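Local coordinates for protein lipase (Rhizopus chinensis, PDB 6A0W) that probably hydrolyses the ester bonds of triacylglycerols, as a class 3 lipase of the alpha/beta-hydrolase superfamily whose N-terminal segment regulates substrate-binding affinity, at residues Val74-Ile80 / Ile94-Gln100; Lys101-Phe107 / Asp163-Thr169; His228-Val233 / Phe278-His284. All blocks are in the same frame, centred on the assembly; numbering follows the deposited sequence.

Contact 1 of 3, residues Val74-Ile80 / Ile94-Gln100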
loop_
_atom_site.group_PDB
_atom_site.type_symbol
_atom_site.label_atom_id
_atom_site.label_comp_id
_atom_site.label_asym_id
_atom_site.label_seq_id
_atom_site.Cartn_x
_atom_site.Cartn_y
_atom_site.Cartn_z
ATOM N N VAL A 74 8.999 -3.116 14.982
ATOM C CA VAL A 74 9.073 -4.560 15.175
ATOM C C VAL A 74 10.397 -4.933 15.833
ATOM O O VAL A 74 11.306 -5.462 15.171
ATOM C CB VAL A 74 8.957 -5.349 13.863
ATOM C CG1 VAL A 74 8.589 -6.785 14.205
ATOM C CG2 VAL A 74 7.925 -4.733 12.928
ATOM N N PRO A 75 10.520 -4.613 17.134
ATOM C CA PRO A 75 11.814 -4.751 17.796
ATOM C C PRO A 75 12.323 -6.179 17.784
ATOM O O PRO A 75 13.513 -6.383 17.690
ATOM C CB PRO A 75 11.550 -4.270 19.231
ATOM C CG PRO A 75 10.105 -3.889 19.300
ATOM C CD PRO A 75 9.616 -3.728 17.886
ATOM N N ASP A 76 11.442 -7.169 17.846
ATOM C CA ASP A 76 11.885 -8.559 17.848
ATOM C C ASP A 76 11.828 -9.167 16.445
ATOM O O ASP A 76 11.967 -10.383 16.283
ATOM C CB ASP A 76 11.029 -9.376 18.819
ATOM C CG ASP A 76 9.700 -9.823 18.204
ATOM O OD1 ASP A 76 9.100 -9.087 17.369
ATOM O OD2 ASP A 76 9.235 -10.910 18.587
ATOM N N GLY A 77 11.746 -8.332 15.415
ATOM C CA GLY A 77 11.643 -8.839 14.054
ATOM C C GLY A 77 12.791 -9.753 13.648
ATOM O O GLY A 77 13.944 -9.472 13.944
ATOM N N LYS A 78 12.461 -10.787 12.876
ATOM C CA LYS A 78 13.418 -11.665 12.184
ATOM C C LYS A 78 13.135 -11.719 10.691
ATOM O O LYS A 78 12.053 -12.132 10.240
ATOM C CB LYS A 78 13.307 -13.105 12.704
ATOM C CG LYS A 78 14.367 -13.520 13.703
ATOM C CD LYS A 78 13.861 -13.483 15.142
ATOM C CE LYS A 78 13.610 -14.885 15.686
ATOM N NZ LYS A 78 12.504 -14.888 16.688
ATOM N N LEU A 79 14.109 -11.312 9.906
ATOM C CA LEU A 79 13.990 -11.354 8.466
ATOM C C LEU A 79 14.067 -12.812 8.039
ATOM O O LEU A 79 15.003 -13.494 8.379
ATOM C CB LEU A 79 15.140 -10.605 7.807
ATOM C CG LEU A 79 14.840 -9.134 7.560
ATOM C CD1 LEU A 79 16.147 -8.490 7.099
ATOM C CD2 LEU A 79 13.702 -8.939 6.549
ATOM N N ILE A 80 13.112 -13.256 7.247
ATOM C CA ILE A 80 13.108 -14.627 6.756
ATOM C C ILE A 80 13.668 -14.651 5.351
ATOM O O ILE A 80 14.468 -15.506 5.041
ATOM C CB ILE A 80 11.676 -15.213 6.766
ATOM C CG1 ILE A 80 11.038 -15.027 8.144
ATOM C CG2 ILE A 80 11.679 -16.698 6.393
ATOM C CD1 ILE A 80 11.869 -15.574 9.287
ATOM N N ILE A 94 10.066 -10.807 3.815
ATOM C CA ILE A 94 9.183 -11.480 4.715
ATOM C C ILE A 94 9.908 -11.360 6.042
ATOM O O ILE A 94 11.090 -11.690 6.140
ATOM C CB ILE A 94 9.092 -12.999 4.408
ATOM C CG1 ILE A 94 8.640 -13.273 2.971
ATOM C CG2 ILE A 94 8.248 -13.703 5.448
ATOM C CD1 ILE A 94 7.406 -12.543 2.600
ATOM N N LEU A 95 9.139 -11.080 7.075
ATOM C CA LEU A 95 9.633 -10.854 8.412
ATOM C C LEU A 95 8.649 -11.499 9.382
ATOM O O LEU A 95 7.434 -11.413 9.212
ATOM C CB LEU A 95 9.691 -9.345 8.673
ATOM C CG LEU A 95 10.150 -8.890 10.059
ATOM C CD1 LEU A 95 11.669 -8.768 10.022
ATOM C CD2 LEU A 95 9.508 -7.533 10.350
ATOM N N ARG A 96 9.173 -12.095 10.444
ATOM C CA ARG A 96 8.330 -12.649 11.470
ATOM C C ARG A 96 8.615 -11.972 12.815
ATOM O O ARG A 96 9.786 -11.790 13.209
ATOM C CB ARG A 96 8.553 -14.159 11.583
ATOM C CG ARG A 96 7.493 -14.828 12.435
ATOM C CD ARG A 96 7.708 -16.336 12.578
ATOM N NE ARG A 96 8.680 -16.596 13.613
ATOM C CZ ARG A 96 9.968 -16.882 13.420
ATOM N NH1 ARG A 96 10.443 -17.211 12.230
ATOM N NH2 ARG A 96 10.772 -16.900 14.473
ATOM N N SER A 97 7.528 -11.644 13.507
ATOM C CA SER A 97 7.537 -11.233 14.904
ATOM C C SER A 97 6.807 -12.299 15.716
ATOM O O SER A 97 5.574 -12.437 15.633
ATOM C CB SER A 97 6.791 -9.881 15.055
ATOM O OG SER A 97 6.665 -9.498 16.428
ATOM N N ASP A 98 7.512 -12.911 16.638
ATOM C CA ASP A 98 6.893 -13.855 17.516
ATOM C C ASP A 98 6.112 -13.108 18.559
ATOM O O ASP A 98 5.055 -13.505 18.926
ATOM C CB ASP A 98 7.916 -14.765 18.148
ATOM C CG ASP A 98 8.508 -15.699 17.161
ATOM O OD1 ASP A 98 7.784 -16.215 16.337
ATOM O OD2 ASP A 98 9.699 -15.894 17.189
ATOM N N ALA A 99 6.635 -11.984 18.991
ATOM C CA ALA A 99 5.972 -11.159 20.019
ATOM C C ALA A 99 4.613 -10.677 19.516
ATOM O O ALA A 99 3.682 -10.690 20.285
ATOM C CB ALA A 99 6.854 -9.998 20.369
ATOM N N GLN A 100 4.507 -10.300 18.265
ATOM C CA GLN A 100 3.225 -9.792 17.730
ATOM C C GLN A 100 2.469 -10.913 17.020
ATOM O O GLN A 100 1.403 -10.629 16.515
ATOM C CB GLN A 100 3.495 -8.639 16.769
ATOM C CG GLN A 100 4.490 -7.630 17.308
ATOM C CD GLN A 100 4.433 -6.278 16.644
ATOM O OE1 GLN A 100 5.434 -5.603 16.497
ATOM N NE2 GLN A 100 3.240 -5.856 16.273
HETATM O O HOH W 1 10.453 -12.828 15.943
#

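Contact 2 of 3, residues Lys101-Phe107 / Asp163-Thr169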
loop_
_atom_site.group_PDB
_atom_site.type_symbol
_atom_site.label_atom_id
_atom_site.label_comp_id
_atom_site.label_asym_id
_atom_site.label_seq_id
_atom_site.Cartn_x
_atom_site.Cartn_y
_atom_site.Cartn_z
ATOM N N LYS A 101 3.016 -12.118 16.993
ATOM C CA LYS A 101 2.407 -13.281 16.299
ATOM C C LYS A 101 2.008 -12.859 14.882
ATOM O O LYS A 101 0.876 -13.085 14.506
ATOM C CB LYS A 101 1.226 -13.819 17.104
ATOM C CG LYS A 101 1.606 -14.515 18.398
ATOM C CD LYS A 101 0.427 -15.015 19.183
ATOM C CE LYS A 101 0.333 -16.525 19.212
ATOM N NZ LYS A 101 -1.042 -17.011 19.477
ATOM N N THR A 102 2.929 -12.293 14.133
ATOM C CA THR A 102 2.613 -11.774 12.790
ATOM C C THR A 102 3.687 -12.190 11.786
ATOM O O THR A 102 4.857 -12.208 12.147
ATOM C CB THR A 102 2.531 -10.237 12.819
ATOM O OG1 THR A 102 1.517 -9.784 13.702
ATOM C CG2 THR A 102 2.297 -9.601 11.470
ATOM N N ILE A 103 3.267 -12.565 10.606
ATOM C CA ILE A 103 4.200 -12.789 9.478
ATOM C C ILE A 103 3.996 -11.589 8.556
ATOM O O ILE A 103 2.884 -11.400 8.082
ATOM C CB ILE A 103 3.917 -14.108 8.747
ATOM C CG1 ILE A 103 4.087 -15.315 9.668
ATOM C CG2 ILE A 103 4.786 -14.206 7.516
ATOM C CD1 ILE A 103 3.318 -16.521 9.239
ATOM N N TYR A 104 5.015 -10.806 8.339
ATOM C CA TYR A 104 4.878 -9.604 7.494
ATOM C C TYR A 104 5.391 -9.887 6.086
ATOM O O TYR A 104 6.425 -10.484 5.939
ATOM C CB TYR A 104 5.719 -8.459 8.052
ATOM C CG TYR A 104 5.324 -7.917 9.399
ATOM C CD1 TYR A 104 5.846 -8.438 10.562
ATOM C CD2 TYR A 104 4.453 -6.854 9.504
ATOM C CE1 TYR A 104 5.505 -7.923 11.794
ATOM C CE2 TYR A 104 4.091 -6.331 10.726
ATOM C CZ TYR A 104 4.629 -6.863 11.876
ATOM O OH TYR A 104 4.270 -6.350 13.079
ATOM N N VAL A 105 4.636 -9.472 5.112
ATOM C CA VAL A 105 5.040 -9.526 3.691
ATOM C C VAL A 105 5.097 -8.060 3.282
ATOM O O VAL A 105 4.065 -7.447 3.286
ATOM C CB VAL A 105 4.053 -10.328 2.828
ATOM C CG1 VAL A 105 4.528 -10.387 1.399
ATOM C CG2 VAL A 105 3.848 -11.725 3.375
ATOM N N THR A 106 6.253 -7.535 2.981
ATOM C CA THR A 106 6.386 -6.090 2.679
ATOM C C THR A 106 6.974 -5.868 1.285
ATOM O O THR A 106 7.918 -6.554 0.952
ATOM C CB THR A 106 7.259 -5.417 3.747
ATOM O OG1 THR A 106 6.754 -5.709 5.042
ATOM C CG2 THR A 106 7.362 -3.925 3.563
ATOM N N PHE A 107 6.462 -4.903 0.546
ATOM C CA PHE A 107 6.982 -4.609 -0.808
ATOM C C PHE A 107 7.227 -3.113 -1.018
ATOM O O PHE A 107 6.683 -2.270 -0.328
ATOM C CB PHE A 107 5.972 -4.995 -1.886
ATOM C CG PHE A 107 5.525 -6.430 -1.890
ATOM C CD1 PHE A 107 4.442 -6.838 -1.136
ATOM C CD2 PHE A 107 6.177 -7.369 -2.660
ATOM C CE1 PHE A 107 4.019 -8.154 -1.152
ATOM C CE2 PHE A 107 5.757 -8.684 -2.671
ATOM C CZ PHE A 107 4.677 -9.070 -1.922
ATOM N N ASP A 163 -0.825 -20.306 13.946
ATOM C CA ASP A 163 -1.686 -19.376 14.671
ATOM C C ASP A 163 -1.348 -17.899 14.386
ATOM O O ASP A 163 -2.015 -17.009 14.911
ATOM C CB ASP A 163 -1.591 -19.624 16.185
ATOM C CG ASP A 163 -0.130 -19.703 16.695
ATOM O OD1 ASP A 163 0.816 -20.168 15.967
ATOM O OD2 ASP A 163 0.074 -19.332 17.875
ATOM N N TYR A 164 -0.313 -17.608 13.609
ATOM C CA TYR A 164 0.073 -16.199 13.402
ATOM C C TYR A 164 -0.792 -15.555 12.315
ATOM O O TYR A 164 -1.257 -16.218 11.391
ATOM C CB TYR A 164 1.548 -16.069 13.023
ATOM C CG TYR A 164 2.569 -16.239 14.140
ATOM C CD1 TYR A 164 2.303 -16.995 15.257
ATOM C CD2 TYR A 164 3.862 -15.729 13.981
ATOM C CE1 TYR A 164 3.278 -17.187 16.239
ATOM C CE2 TYR A 164 4.837 -15.925 14.934
ATOM C CZ TYR A 164 4.562 -16.708 16.037
ATOM O OH TYR A 164 5.551 -16.843 16.980
ATOM N N LYS A 165 -0.977 -14.240 12.369
ATOM C CA LYS A 165 -1.649 -13.582 11.260
ATOM C C LYS A 165 -0.640 -13.082 10.236
ATOM O O LYS A 165 0.503 -12.849 10.562
ATOM C CB LYS A 165 -2.476 -12.418 11.764
ATOM C CG LYS A 165 -1.648 -11.287 12.296
ATOM C CD LYS A 165 -2.577 -10.229 12.847
ATOM C CE LYS A 165 -1.793 -9.191 13.618
ATOM N NZ LYS A 165 -2.778 -8.279 14.253
ATOM N N VAL A 166 -1.095 -12.909 9.008
ATOM C CA VAL A 166 -0.287 -12.387 7.942
ATOM C C VAL A 166 -0.742 -10.970 7.588
ATOM O O VAL A 166 -1.925 -10.726 7.284
ATOM C CB VAL A 166 -0.430 -13.309 6.705
ATOM C CG1 VAL A 166 0.278 -12.731 5.506
ATOM C CG2 VAL A 166 0.107 -14.699 7.025
ATOM N N ILE A 167 0.212 -10.035 7.654
ATOM C CA ILE A 167 -0.005 -8.643 7.309
ATOM C C ILE A 167 0.785 -8.353 6.043
ATOM O O ILE A 167 1.991 -8.570 5.997
ATOM C CB ILE A 167 0.573 -7.715 8.417
ATOM C CG1 ILE A 167 -0.173 -7.863 9.755
ATOM C CG2 ILE A 167 0.562 -6.268 7.963
ATOM C CD1 ILE A 167 -1.580 -7.292 9.819
ATOM N N VAL A 168 0.121 -7.882 4.996
ATOM C CA VAL A 168 0.827 -7.526 3.783
ATOM C C VAL A 168 0.818 -5.990 3.672
ATOM O O VAL A 168 -0.254 -5.394 3.706
ATOM C CB VAL A 168 0.152 -8.105 2.521
ATOM C CG1 VAL A 168 1.062 -7.913 1.329
ATOM C CG2 VAL A 168 -0.232 -9.576 2.681
ATOM N N THR A 169 1.991 -5.362 3.582
ATOM C CA THR A 169 2.059 -3.897 3.625
ATOM C C THR A 169 3.003 -3.315 2.573
ATOM O O THR A 169 3.928 -3.979 2.120
ATOM C CB THR A 169 2.394 -3.376 5.062
ATOM O OG1 THR A 169 2.264 -1.952 5.089
ATOM C CG2 THR A 169 3.811 -3.731 5.469
#

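Contact 3 of 3, residues His228-Val233 / Phe278-His284. With SO4 (sulfate ion), chain C.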
loop_
_atom_site.group_PDB
_atom_site.type_symbol
_atom_site.label_atom_id
_atom_site.label_comp_id
_atom_site.label_asym_id
_atom_site.label_seq_id
_atom_site.Cartn_x
_atom_site.Cartn_y
_atom_site.Cartn_z
ATOM N N HIS A 228 -2.205 10.352 2.697
ATOM C CA HIS A 228 -1.625 11.508 3.399
ATOM C C HIS A 228 -1.913 12.798 2.676
ATOM O O HIS A 228 -1.390 13.098 1.570
ATOM C CB HIS A 228 -0.128 11.370 3.597
ATOM C CG HIS A 228 0.500 12.550 4.292
ATOM N ND1 HIS A 228 1.400 13.386 3.666
ATOM C CD2 HIS A 228 0.402 12.990 5.575
ATOM C CE1 HIS A 228 1.866 14.259 4.547
ATOM N NE2 HIS A 228 1.243 14.073 5.697
ATOM N N LYS A 229 -2.813 13.547 3.309
ATOM C CA LYS A 229 -3.229 14.848 2.823
ATOM C C LYS A 229 -3.441 14.885 1.318
ATOM O O LYS A 229 -4.409 14.293 0.827
ATOM C CB LYS A 229 -2.217 15.894 3.287
ATOM C CG LYS A 229 -2.114 16.011 4.796
ATOM C CD LYS A 229 -1.131 17.074 5.253
ATOM C CE LYS A 229 -0.828 16.869 6.711
ATOM N NZ LYS A 229 0.075 17.901 7.236
ATOM N N ARG A 230 -2.585 15.615 0.593
ATOM C CA ARG A 230 -2.791 15.873 -0.830
ATOM C C ARG A 230 -1.947 14.949 -1.747
ATOM O O ARG A 230 -1.775 15.244 -2.929
ATOM C CB ARG A 230 -2.416 17.330 -1.174
ATOM C CG ARG A 230 -3.266 18.395 -0.508
ATOM C CD ARG A 230 -2.716 19.795 -0.772
ATOM N NE ARG A 230 -3.440 20.834 -0.036
ATOM C CZ ARG A 230 -4.624 21.314 -0.410
ATOM N NH1 ARG A 230 -5.253 20.826 -1.465
ATOM N NH2 ARG A 230 -5.199 22.274 0.299
ATOM N N ASP A 231 -1.423 13.861 -1.203
ATOM C CA ASP A 231 -0.609 12.888 -1.974
ATOM C C ASP A 231 -1.255 12.569 -3.297
ATOM O O ASP A 231 -2.412 12.129 -3.354
ATOM C CB ASP A 231 -0.416 11.626 -1.108
ATOM C CG ASP A 231 0.369 10.530 -1.797
ATOM O OD1 ASP A 231 0.842 10.782 -2.920
ATOM O OD2 ASP A 231 0.576 9.459 -1.156
ATOM N N ILE A 232 -0.543 12.856 -4.388
ATOM C CA ILE A 232 -1.066 12.576 -5.733
ATOM C C ILE A 232 -1.297 11.096 -6.033
ATOM O O ILE A 232 -2.153 10.733 -6.844
ATOM C CB ILE A 232 -0.164 13.167 -6.814
ATOM C CG1 ILE A 232 -0.855 13.152 -8.160
ATOM C CG2 ILE A 232 1.205 12.505 -6.864
ATOM C CD1 ILE A 232 -0.122 13.997 -9.165
ATOM N N VAL A 233 -0.513 10.230 -5.421
ATOM C CA VAL A 233 -0.396 8.888 -5.981
ATOM C C VAL A 233 -1.718 8.075 -5.922
ATOM O O VAL A 233 -2.008 7.250 -6.824
ATOM C CB VAL A 233 0.807 8.095 -5.381
ATOM C CG1 VAL A 233 0.867 6.707 -6.014
ATOM C CG2 VAL A 233 2.123 8.792 -5.703
ATOM N N PHE A 278 -5.693 19.570 -6.590
ATOM C CA PHE A 278 -4.612 20.231 -5.906
ATOM C C PHE A 278 -3.856 19.204 -5.088
ATOM O O PHE A 278 -3.958 19.162 -3.860
ATOM C CB PHE A 278 -5.157 21.373 -5.024
ATOM C CG PHE A 278 -5.931 22.408 -5.796
ATOM C CD1 PHE A 278 -5.269 23.326 -6.594
ATOM C CD2 PHE A 278 -7.309 22.439 -5.757
ATOM C CE1 PHE A 278 -5.959 24.280 -7.307
ATOM C CE2 PHE A 278 -8.007 23.377 -6.487
ATOM C CZ PHE A 278 -7.333 24.301 -7.258
ATOM N N THR A 279 -3.025 18.431 -5.784
ATOM C CA THR A 279 -2.271 17.324 -5.196
ATOM C C THR A 279 -0.780 17.633 -5.208
ATOM O O THR A 279 -0.368 18.698 -5.655
ATOM C CB THR A 279 -2.514 16.050 -6.030
ATOM O OG1 THR A 279 -2.326 16.365 -7.415
ATOM C CG2 THR A 279 -3.951 15.557 -5.837
ATOM N N SER A 280 0.034 16.729 -4.669
ATOM C CA SER A 280 1.476 16.924 -4.682
ATOM C C SER A 280 2.189 15.583 -4.554
ATOM O O SER A 280 1.716 14.687 -3.864
ATOM C CB SER A 280 1.905 17.841 -3.549
ATOM O OG SER A 280 2.117 17.159 -2.331
ATOM N N ILE A 281 3.391 15.501 -5.107
ATOM C CA ILE A 281 4.246 14.332 -4.896
ATOM C C ILE A 281 4.908 14.478 -3.545
ATOM O O ILE A 281 5.184 13.490 -2.853
ATOM C CB ILE A 281 5.259 14.132 -6.075
ATOM C CG1 ILE A 281 6.007 12.823 -5.924
ATOM C CG2 ILE A 281 6.259 15.257 -6.150
ATOM C CD1 ILE A 281 5.158 11.681 -6.444
ATOM N N ALA A 282 5.091 15.709 -3.092
ATOM C CA ALA A 282 5.780 15.898 -1.803
ATOM C C ALA A 282 4.969 15.204 -0.701
ATOM O O ALA A 282 5.532 14.659 0.236
ATOM C CB ALA A 282 5.923 17.397 -1.466
ATOM N N ASP A 283 3.640 15.295 -0.762
ATOM C CA ASP A 283 2.817 14.669 0.274
ATOM C C ASP A 283 2.904 13.129 0.285
ATOM O O ASP A 283 2.481 12.522 1.265
ATOM C CB ASP A 283 1.356 15.158 0.190
ATOM C CG ASP A 283 1.133 16.473 0.965
ATOM O OD1 ASP A 283 2.028 16.870 1.724
ATOM O OD2 ASP A 283 0.027 17.011 0.950
ATOM N N HIS A 284 3.457 12.514 -0.776
ATOM C CA HIS A 284 3.619 11.041 -0.853
ATOM C C HIS A 284 4.677 10.530 0.104
ATOM O O HIS A 284 4.699 9.327 0.447
ATOM C CB HIS A 284 3.989 10.666 -2.285
ATOM C CG HIS A 284 4.020 9.197 -2.578
ATOM N ND1 HIS A 284 2.916 8.384 -2.439
ATOM C CD2 HIS A 284 4.947 8.448 -3.238
ATOM C CE1 HIS A 284 3.157 7.211 -3.008
ATOM N NE2 HIS A 284 4.391 7.214 -3.485
HETATM S S SO4 C . 2.017 13.592 8.887
HETATM O O1 SO4 C . 3.375 13.245 8.476
HETATM O O2 SO4 C . 1.664 14.882 8.259
HETATM O O3 SO4 C . 1.956 13.710 10.354
HETATM O O4 SO4 C . 1.098 12.515 8.443
#

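Contact 1 of 3, residues Val74-Ile80 / Ile94-Gln100
The Arg96 guanidinium meets Lys78 NZ and Ile80 CD1 obliquely, while the Asp98 carboxylate lies in its plane at one edge. Arg96 grips Asp98 side-on, NE to OD1 at 2.9 Å and NH2 to OD2 at 3.1 Å. Lys78 runs beside the Arg96 chain, bending along its length to bring NZ 3.0 Å from Asp98 OD2. This oxygen takes NH2 on its syn side and NZ on its anti side, both from the same face of the carboxylate; OD1 also lies close to Tyr164 OH, probably hydrogen-bonded, and Gln157 holds Arg96 NH1. With so many donors around it, Asp98 is probably kept ionised.

The second carboxylate, Asp76, also spends both oxygens across the contact. Ser97 OG donates to the syn lone pair of OD1 at 2.6 Å, and Ala99 N reaches the syn side of OD2 at 2.8 Å. A first torsion of 82°, with CG between backbone N and carbonyl carbon, directs the group at these donors. Ser97 OG in turn accepts from Gln100 N in an ST motif.

These side chains flank the end of a beta hairpin made by strands 78-85 and 90-97, the former at one edge of the central sheet. Lys78 and Arg96 form an antiparallel hydrogen-bonded pair, Leu79 and Leu95 a non-hydrogen-bonded one, and Ile80 N continues the ladder to Ile94 O at 2.8 Å. Beside the Lys78-Arg96 pair, a water accepts from Lys78 NZ and Asp98 N and lies within bonding distance of Asp76 O and Arg96 O.

On the face bearing Leu95, its CD2 meets Val74 CG1 tip to tip at 4.0 Å, and its CD1 packs against Leu79 CD2. Across the other face, Ile94 CG2 touches Ile80 CB at 4.0 Å, both isoleucines also touching Val153 of helix 137-160.

Contact 2 of 3, residues Lys101-Phe107 / Asp163-Thr169
Ile103 and Val105 each donate and accept in a regular parallel ladder: Ile103 to Lys165 O and from Ile167 N, Val105 to Ile167 O and from Thr169 N. Lys165 N to Lys101 O opens the series at 3.1 Å, and Phe107 N to Thr169 O ends it at the same length.

Aromatic contacts sit at the two ends. Lys101 CA stands over the centre of the Tyr164 ring, 3.6 Å from its centroid, a CH-pi contact that sets the ring face against the backbone just before strand 102-108. At the far end, Val168 CG1 meets the edge of the Phe107 ring in its plane, 3.9 Å from CE1.

Strands 102-108 and 165-171 are neighbours in the central sheet of the alpha/beta-hydrolase fold, and the chain between them includes helix 137-160, which packs on one face of the sheet. Lys101 and Thr102 together face Ser97, a G1 beta bulge at the start of strand 102-108.

Among apolar contacts, Thr102 CG2 and Ile167 CG1 are unusually tight at 3.5 Å. Thr102 turns CG2 anti to its amide nitrogen, which also sets this methyl over the centre of the Tyr104 ring. Val105 and Val168 pack on the other face, CB to CG1 at 4.1 Å, where helices 137-160 and 173-188 cover them.

Lys101 NZ makes a salt bridge to Asp163 OD2 at 3.0 Å, though as a hydrogen bond it is weak. Thr106 OG1 is buried against Thr169 CG2 without a polar partner, whereas Thr169 OG1 bonds to the carbonyls of Tyr200 and Tyr47.

Contact 3 of 3, residues His228-Val233 / Phe278-His284
Asp231 meets the edge of the His284 imidazole, its carboxylate plane turned 59° from the ring. His284 ND1 donates to the syn side of Asp231 OD2 at 2.9 Å, almost straight and within the ring plane. Asp231 holds CG anti to its amide nitrogen (chi1 178°), carrying the carboxylate to His284 ND1. Over one face of the same ring sits Val233 CG2, 3.3 Å from the centroid, a CH-pi contact that probably limits tilting. Val233 N bonds to Asp231 OD1 at 2.9 Å in an Asx turn, approaching from above the carboxylate plane, and Tyr287 OH adds a bond to OD2.

The His228 ring is likewise held at its edge. ND1 donates to a lone pair of Asp283 O at 2.8 Å, while NE2, on the other side of CE1, reaches sulfate O2 at 2.7 Å. The ion, probably from the crystallisation liquor, is also bound by Phe288 N and Gly289 N.

Asp283 lies alongside Arg230 but takes its backbone: Arg230 N meets the anti side of OD2 at 3.0 Å. The arginine chain instead extends beside Phe278, its guanidinium perpendicular to the phenyl ring. NH1 bonds in plane to Phe278 O at 3.2 Å, and NH2 to Pro17 O. Between these groups, Arg230 O and Ile232 N bond to the amide and carbonyl of Ser280, tying the type II' turn 228-231 to the second loop.

His284 NE2 bonds to Ser172 OG, probably on the nucleophile elbow; Asp231-His284 is consistent with the Asp-His part of a Ser-His-Asp triad, probably held in place by Val233 and the Asx turn.

The three contacts follow one another along the chain. Contacts 1 and 2 are adjoining parts of the central mixed sheet, their centres about 9 Å apart: strand 90-97 of contact 1 pairs with strand 102-108 of contact 2, giving the order 78-85, 90-97, 102-108, 165-171. Contact 3 lies on the opposite side of the chain's centre, in loops after strands 223-228 and 258-262, its centre about 27 Å from that of contact 2 and about 31 Å from that of contact 1. Strand 165-171 nevertheless links the sheet to the probable active site, because it runs up to the elbow bearing Ser172. The hairpin of strands 78-85 and 90-97 lies far from the putative catalytic loops.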